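Local coordinates for extracellular solute-binding protein family 1 (Pseudothermotoga lettingae, PDB 5CI5), which probably captures sugars outside the cytoplasmic membrane for an ABC importer, and binds alpha-D-tagatose in its cleft, at residues 90-103 against 121-133. Residues are numbered along the deposited sequence; the frame is centred on the assembly and turned at random.
Sequences VPTFAEKGWLEPME and PTVTYKKIRYGLP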
loop_
_atom_site.group_PDB
_atom_site.type_symbol
_atom_site.label_atom_id
_atom_site.label_comp_id
_atom_site.label_asym_id
_atom_site.label_seq_id
_atom_site.Cartn_x
_atom_site.Cartn_y
_atom_site.Cartn_z
ATOM N N VAL A 90 6.774 -5.688 -9.905
ATOM C CA VAL A 90 7.352 -6.949 -10.348
ATOM C C VAL A 90 7.191 -7.119 -11.872
ATOM O O VAL A 90 8.155 -7.413 -12.582
ATOM C CB VAL A 90 6.772 -8.124 -9.530
ATOM C CG1 VAL A 90 7.220 -9.431 -10.096
ATOM C CG2 VAL A 90 7.269 -7.989 -8.108
ATOM N N PRO A 91 6.000 -6.860 -12.416
ATOM C CA PRO A 91 5.908 -6.877 -13.891
ATOM C C PRO A 91 6.821 -5.888 -14.596
ATOM O O PRO A 91 7.410 -6.225 -15.636
ATOM C CB PRO A 91 4.431 -6.535 -14.141
ATOM C CG PRO A 91 3.749 -7.053 -12.933
ATOM C CD PRO A 91 4.675 -6.742 -11.788
ATOM N N THR A 92 6.971 -4.686 -14.037
ATOM C CA THR A 92 7.858 -3.687 -14.619
ATOM C C THR A 92 9.305 -4.226 -14.685
ATOM O O THR A 92 9.970 -4.164 -15.740
ATOM C CB THR A 92 7.828 -2.395 -13.807
ATOM O OG1 THR A 92 6.494 -1.884 -13.804
ATOM C CG2 THR A 92 8.754 -1.347 -14.365
ATOM N N PHE A 93 9.797 -4.754 -13.567
ATOM C CA PHE A 93 11.190 -5.219 -13.537
ATOM C C PHE A 93 11.383 -6.497 -14.344
ATOM O O PHE A 93 12.413 -6.669 -15.003
ATOM C CB PHE A 93 11.670 -5.475 -12.100
ATOM C CG PHE A 93 11.567 -4.281 -11.170
ATOM C CD1 PHE A 93 11.567 -2.977 -11.635
ATOM C CD2 PHE A 93 11.474 -4.498 -9.809
ATOM C CE1 PHE A 93 11.454 -1.910 -10.742
ATOM C CE2 PHE A 93 11.381 -3.448 -8.917
ATOM C CZ PHE A 93 11.384 -2.146 -9.398
ATOM N N ALA A 94 10.392 -7.396 -14.301
ATOM C CA ALA A 94 10.488 -8.696 -14.972
ATOM C C ALA A 94 10.551 -8.528 -16.489
ATOM O O ALA A 94 11.235 -9.275 -17.174
ATOM C CB ALA A 94 9.294 -9.588 -14.588
ATOM N N GLU A 95 9.831 -7.535 -16.988
ATOM C CA GLU A 95 9.752 -7.268 -18.421
ATOM C C GLU A 95 11.121 -6.908 -18.983
ATOM O O GLU A 95 11.427 -7.182 -20.153
ATOM C CB GLU A 95 8.746 -6.156 -18.702
ATOM C CG GLU A 95 8.464 -5.949 -20.205
ATOM C CD GLU A 95 9.466 -5.073 -20.920
ATOM O OE1 GLU A 95 10.053 -4.179 -20.283
ATOM O OE2 GLU A 95 9.699 -5.292 -22.141
ATOM N N LYS A 96 11.964 -6.324 -18.136
ATOM C CA LYS A 96 13.288 -5.897 -18.534
ATOM C C LYS A 96 14.353 -6.990 -18.391
ATOM O O LYS A 96 15.499 -6.794 -18.792
ATOM C CB LYS A 96 13.725 -4.678 -17.712
ATOM C CG LYS A 96 12.863 -3.457 -17.983
ATOM C CD LYS A 96 13.269 -2.269 -17.194
ATOM C CE LYS A 96 12.542 -1.025 -17.706
ATOM N NZ LYS A 96 12.995 -0.669 -19.091
ATOM N N GLY A 97 13.981 -8.128 -17.821
ATOM C CA GLY A 97 14.938 -9.179 -17.524
ATOM C C GLY A 97 15.721 -8.966 -16.238
ATOM O O GLY A 97 16.751 -9.576 -16.030
ATOM N N TRP A 98 15.238 -8.078 -15.374
ATOM C CA TRP A 98 15.978 -7.712 -14.169
ATOM C C TRP A 98 15.797 -8.694 -13.027
ATOM O O TRP A 98 16.554 -8.640 -12.038
ATOM C CB TRP A 98 15.541 -6.332 -13.704
ATOM C CG TRP A 98 16.015 -5.186 -14.546
ATOM C CD1 TRP A 98 16.914 -5.212 -15.569
ATOM C CD2 TRP A 98 15.587 -3.820 -14.423
ATOM N NE1 TRP A 98 17.073 -3.949 -16.082
ATOM C CE2 TRP A 98 16.268 -3.079 -15.399
ATOM C CE3 TRP A 98 14.681 -3.159 -13.587
ATOM C CZ2 TRP A 98 16.097 -1.692 -15.546
ATOM C CZ3 TRP A 98 14.523 -1.781 -13.725
ATOM C CH2 TRP A 98 15.213 -1.074 -14.714
ATOM N N LEU A 99 14.790 -9.560 -13.131
ATOM C CA LEU A 99 14.447 -10.496 -12.054
ATOM C C LEU A 99 14.608 -11.976 -12.417
ATOM O O LEU A 99 14.259 -12.420 -13.502
ATOM C CB LEU A 99 12.996 -10.266 -11.602
ATOM C CG LEU A 99 12.650 -8.877 -11.077
ATOM C CD1 LEU A 99 11.206 -8.862 -10.582
ATOM C CD2 LEU A 99 13.568 -8.368 -9.972
ATOM N N GLU A 100 15.153 -12.725 -11.473
ATOM C CA GLU A 100 15.239 -14.184 -11.573
ATOM C C GLU A 100 13.847 -14.797 -11.453
ATOM O O GLU A 100 13.096 -14.430 -10.555
ATOM C CB GLU A 100 16.149 -14.715 -10.464
ATOM C CG GLU A 100 16.368 -16.220 -10.470
ATOM C CD GLU A 100 17.370 -16.688 -11.498
ATOM O OE1 GLU A 100 17.906 -15.870 -12.290
ATOM O OE2 GLU A 100 17.660 -17.896 -11.495
ATOM N N PRO A 101 13.483 -15.727 -12.358
ATOM C CA PRO A 101 12.181 -16.391 -12.193
ATOM C C PRO A 101 12.153 -17.231 -10.925
ATOM O O PRO A 101 13.188 -17.756 -10.484
ATOM C CB PRO A 101 12.063 -17.285 -13.442
ATOM C CG PRO A 101 13.478 -17.552 -13.826
ATOM C CD PRO A 101 14.224 -16.270 -13.507
HETATM N N MSE A 102 10.984 -17.338 -10.307
HETATM C CA MSE A 102 10.854 -18.156 -9.102
HETATM C C MSE A 102 9.833 -19.320 -9.298
HETATM O O MSE A 102 9.384 -19.918 -8.325
HETATM C CB MSE A 102 10.505 -17.231 -7.894
HETATM C CG MSE A 102 11.713 -16.291 -7.435
HETATM SE SE MSE A 102 11.346 -14.693 -6.285
HETATM C CE MSE A 102 11.253 -15.597 -4.568
ATOM N N GLU A 103 9.506 -19.681 -10.549
ATOM C CA GLU A 103 8.595 -20.793 -10.804
ATOM C C GLU A 103 9.075 -22.111 -10.224
ATOM O O GLU A 103 8.323 -22.814 -9.555
ATOM C CB GLU A 103 8.379 -21.019 -12.299
ATOM C CG GLU A 103 7.275 -20.234 -12.909
ATOM C CD GLU A 103 5.951 -20.318 -12.155
ATOM O OE1 GLU A 103 5.432 -19.249 -11.838
ATOM O OE2 GLU A 103 5.400 -21.403 -11.896
ATOM N N PRO A 121 -1.332 -12.895 -9.361
ATOM C CA PRO A 121 -1.266 -12.046 -10.557
ATOM C C PRO A 121 -0.393 -10.795 -10.391
ATOM O O PRO A 121 0.138 -10.282 -11.391
ATOM C CB PRO A 121 -2.744 -11.684 -10.802
ATOM C CG PRO A 121 -3.484 -12.841 -10.242
ATOM C CD PRO A 121 -2.726 -13.223 -9.007
ATOM N N THR A 122 -0.229 -10.308 -9.157
ATOM C CA THR A 122 0.530 -9.090 -8.912
ATOM C C THR A 122 2.034 -9.255 -9.108
ATOM O O THR A 122 2.748 -8.250 -9.237
ATOM C CB THR A 122 0.314 -8.545 -7.476
ATOM O OG1 THR A 122 1.027 -9.348 -6.521
ATOM C CG2 THR A 122 -1.171 -8.505 -7.104
ATOM N N VAL A 123 2.515 -10.504 -9.126
ATOM C CA VAL A 123 3.946 -10.785 -9.256
ATOM C C VAL A 123 4.236 -11.661 -10.477
ATOM O O VAL A 123 5.323 -12.275 -10.561
ATOM C CB VAL A 123 4.525 -11.467 -7.991
ATOM C CG1 VAL A 123 4.481 -10.526 -6.788
ATOM C CG2 VAL A 123 3.791 -12.788 -7.672
ATOM N N THR A 124 3.291 -11.674 -11.423
ATOM C CA THR A 124 3.368 -12.512 -12.611
ATOM C C THR A 124 3.603 -11.675 -13.871
ATOM O O THR A 124 3.006 -10.604 -14.062
ATOM C CB THR A 124 2.081 -13.368 -12.755
ATOM O OG1 THR A 124 1.978 -14.262 -11.647
ATOM C CG2 THR A 124 2.100 -14.195 -14.038
ATOM N N TYR A 125 4.525 -12.158 -14.703
ATOM C CA TYR A 125 4.789 -11.573 -16.015
ATOM C C TYR A 125 4.787 -12.731 -17.023
ATOM O O TYR A 125 5.553 -13.684 -16.876
ATOM C CB TYR A 125 6.137 -10.811 -16.017
ATOM C CG TYR A 125 6.556 -10.355 -17.386
ATOM C CD1 TYR A 125 5.918 -9.282 -18.000
ATOM C CD2 TYR A 125 7.573 -11.018 -18.096
ATOM C CE1 TYR A 125 6.280 -8.868 -19.287
ATOM C CE2 TYR A 125 7.938 -10.614 -19.379
ATOM C CZ TYR A 125 7.266 -9.537 -19.977
ATOM O OH TYR A 125 7.571 -9.079 -21.247
ATOM N N LYS A 126 3.911 -12.666 -18.018
ATOM C CA LYS A 126 3.797 -13.738 -19.038
ATOM C C LYS A 126 3.734 -15.137 -18.410
ATOM O O LYS A 126 4.428 -16.080 -18.819
ATOM C CB LYS A 126 4.941 -13.650 -20.052
ATOM C CG LYS A 126 5.088 -12.306 -20.714
ATOM C CD LYS A 126 3.815 -11.811 -21.374
ATOM C CE LYS A 126 4.019 -10.501 -22.136
ATOM N NZ LYS A 126 2.701 -9.971 -22.637
ATOM N N LYS A 127 2.871 -15.246 -17.406
ATOM C CA LYS A 127 2.539 -16.492 -16.708
ATOM C C LYS A 127 3.692 -17.061 -15.904
ATOM O O LYS A 127 3.665 -18.213 -15.496
ATOM C CB LYS A 127 2.010 -17.526 -17.707
ATOM C CG LYS A 127 0.848 -17.010 -18.517
ATOM C CD LYS A 127 -0.343 -16.690 -17.641
ATOM C CE LYS A 127 -1.506 -16.188 -18.486
ATOM N NZ LYS A 127 -2.742 -16.040 -17.684
ATOM N N ILE A 128 4.702 -16.240 -15.652
ATOM C CA ILE A 128 5.809 -16.657 -14.814
ATOM C C ILE A 128 5.831 -15.800 -13.552
ATOM O O ILE A 128 5.689 -14.584 -13.625
ATOM C CB ILE A 128 7.126 -16.554 -15.567
ATOM C CG1 ILE A 128 7.106 -17.523 -16.766
ATOM C CG2 ILE A 128 8.312 -16.890 -14.671
ATOM C CD1 ILE A 128 8.036 -17.167 -17.798
ATOM N N ARG A 129 5.966 -16.454 -12.399
ATOM C CA ARG A 129 6.056 -15.722 -11.138
ATOM C C ARG A 129 7.495 -15.294 -10.883
ATOM O O ARG A 129 8.416 -16.121 -10.928
ATOM C CB ARG A 129 5.518 -16.591 -10.004
ATOM C CG ARG A 129 3.997 -16.768 -10.086
ATOM C CD ARG A 129 3.447 -17.777 -9.092
ATOM N NE ARG A 129 3.807 -19.141 -9.440
ATOM C CZ ARG A 129 3.355 -20.216 -8.802
ATOM N NH1 ARG A 129 2.525 -20.098 -7.781
ATOM N NH2 ARG A 129 3.738 -21.410 -9.195
ATOM N N TYR A 130 7.658 -14.002 -10.586
ATOM C CA TYR A 130 8.955 -13.378 -10.342
ATOM C C TYR A 130 9.085 -12.767 -8.952
ATOM O O TYR A 130 10.046 -12.026 -8.688
ATOM C CB TYR A 130 9.194 -12.279 -11.377
ATOM C CG TYR A 130 9.571 -12.794 -12.763
ATOM C CD1 TYR A 130 8.616 -12.950 -13.752
ATOM C CD2 TYR A 130 10.884 -13.117 -13.067
ATOM C CE1 TYR A 130 8.950 -13.409 -15.010
ATOM C CE2 TYR A 130 11.233 -13.572 -14.320
ATOM C CZ TYR A 130 10.261 -13.715 -15.290
ATOM O OH TYR A 130 10.620 -14.161 -16.553
ATOM N N GLY A 131 8.118 -13.027 -8.071
ATOM C CA GLY A 131 8.222 -12.600 -6.697
ATOM C C GLY A 131 7.439 -13.474 -5.747
ATOM O O GLY A 131 6.508 -14.201 -6.147
ATOM N N LEU A 132 7.825 -13.415 -4.476
ATOM C CA LEU A 132 7.141 -14.155 -3.409
ATOM C C LEU A 132 6.459 -13.131 -2.503
ATOM O O LEU A 132 7.142 -12.442 -1.761
ATOM C CB LEU A 132 8.121 -15.002 -2.597
ATOM C CG LEU A 132 7.534 -15.693 -1.362
ATOM C CD1 LEU A 132 6.222 -16.425 -1.681
ATOM C CD2 LEU A 132 8.578 -16.619 -0.771
ATOM N N PRO A 133 5.121 -13.011 -2.581
ATOM C CA PRO A 133 4.434 -12.057 -1.687
ATOM C C PRO A 133 4.764 -12.358 -0.226
ATOM O O PRO A 133 4.585 -13.498 0.210
ATOM C CB PRO A 133 2.947 -12.290 -2.008
ATOM C CG PRO A 133 2.971 -12.760 -3.426
ATOM C CD PRO A 133 4.170 -13.683 -3.479
HETATM O O HOH W 1 4.416 -6.130 -8.389
HETATM O O HOH W 2 12.719 -12.579 -8.470
HETATM O O HOH W 3 2.324 -18.755 -13.097
#
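The Y130 ring lies against helix 89-95, with the A94 methyl carbon CB over one face, 3.8 Å from the ring centroid in a CH-pi contact. L99 O and Y125 O lie at the edge of the same ring, L99 O near its plane and 3.3 Å from Y130 CE2. The Y125 ring has E95 CA over one face and K126 CG, from its own hairpin turn, over the centre of the opposite one. A chi1 of 172° swings the Y125 ring over A94 and E95, and Y125 OH comes within 3.4 Å of E95 CG. The R129 guanidinium takes the E103 carboxylate at its edge, the two planes 22° apart. In this salt bridge R129 grips side-on, NE to E103 OE1 (2.9 Å) and NH2 to E103 OE2 (3.2 Å). E103 OE1 also accepts the R129 backbone N-H through its anti lone pair, so backbone and side chain of one residue grip the same oxygen. An alanine here would probably leave the R129 guanidinium without its carboxylate mate and the R129 backbone N-H without its acceptor. W120 gives R129 a cation-pi partner. Nearby, M102 N donates to R129 O (2.9 Å), just ahead of helix 103-108. A type I' turn, Y125 to I128, closes the beta-hairpin, which packs against helix 89-95 and the loop that follows it. Its second strand continues into the mixed sheet of a periplasmic-binding-protein type II fold.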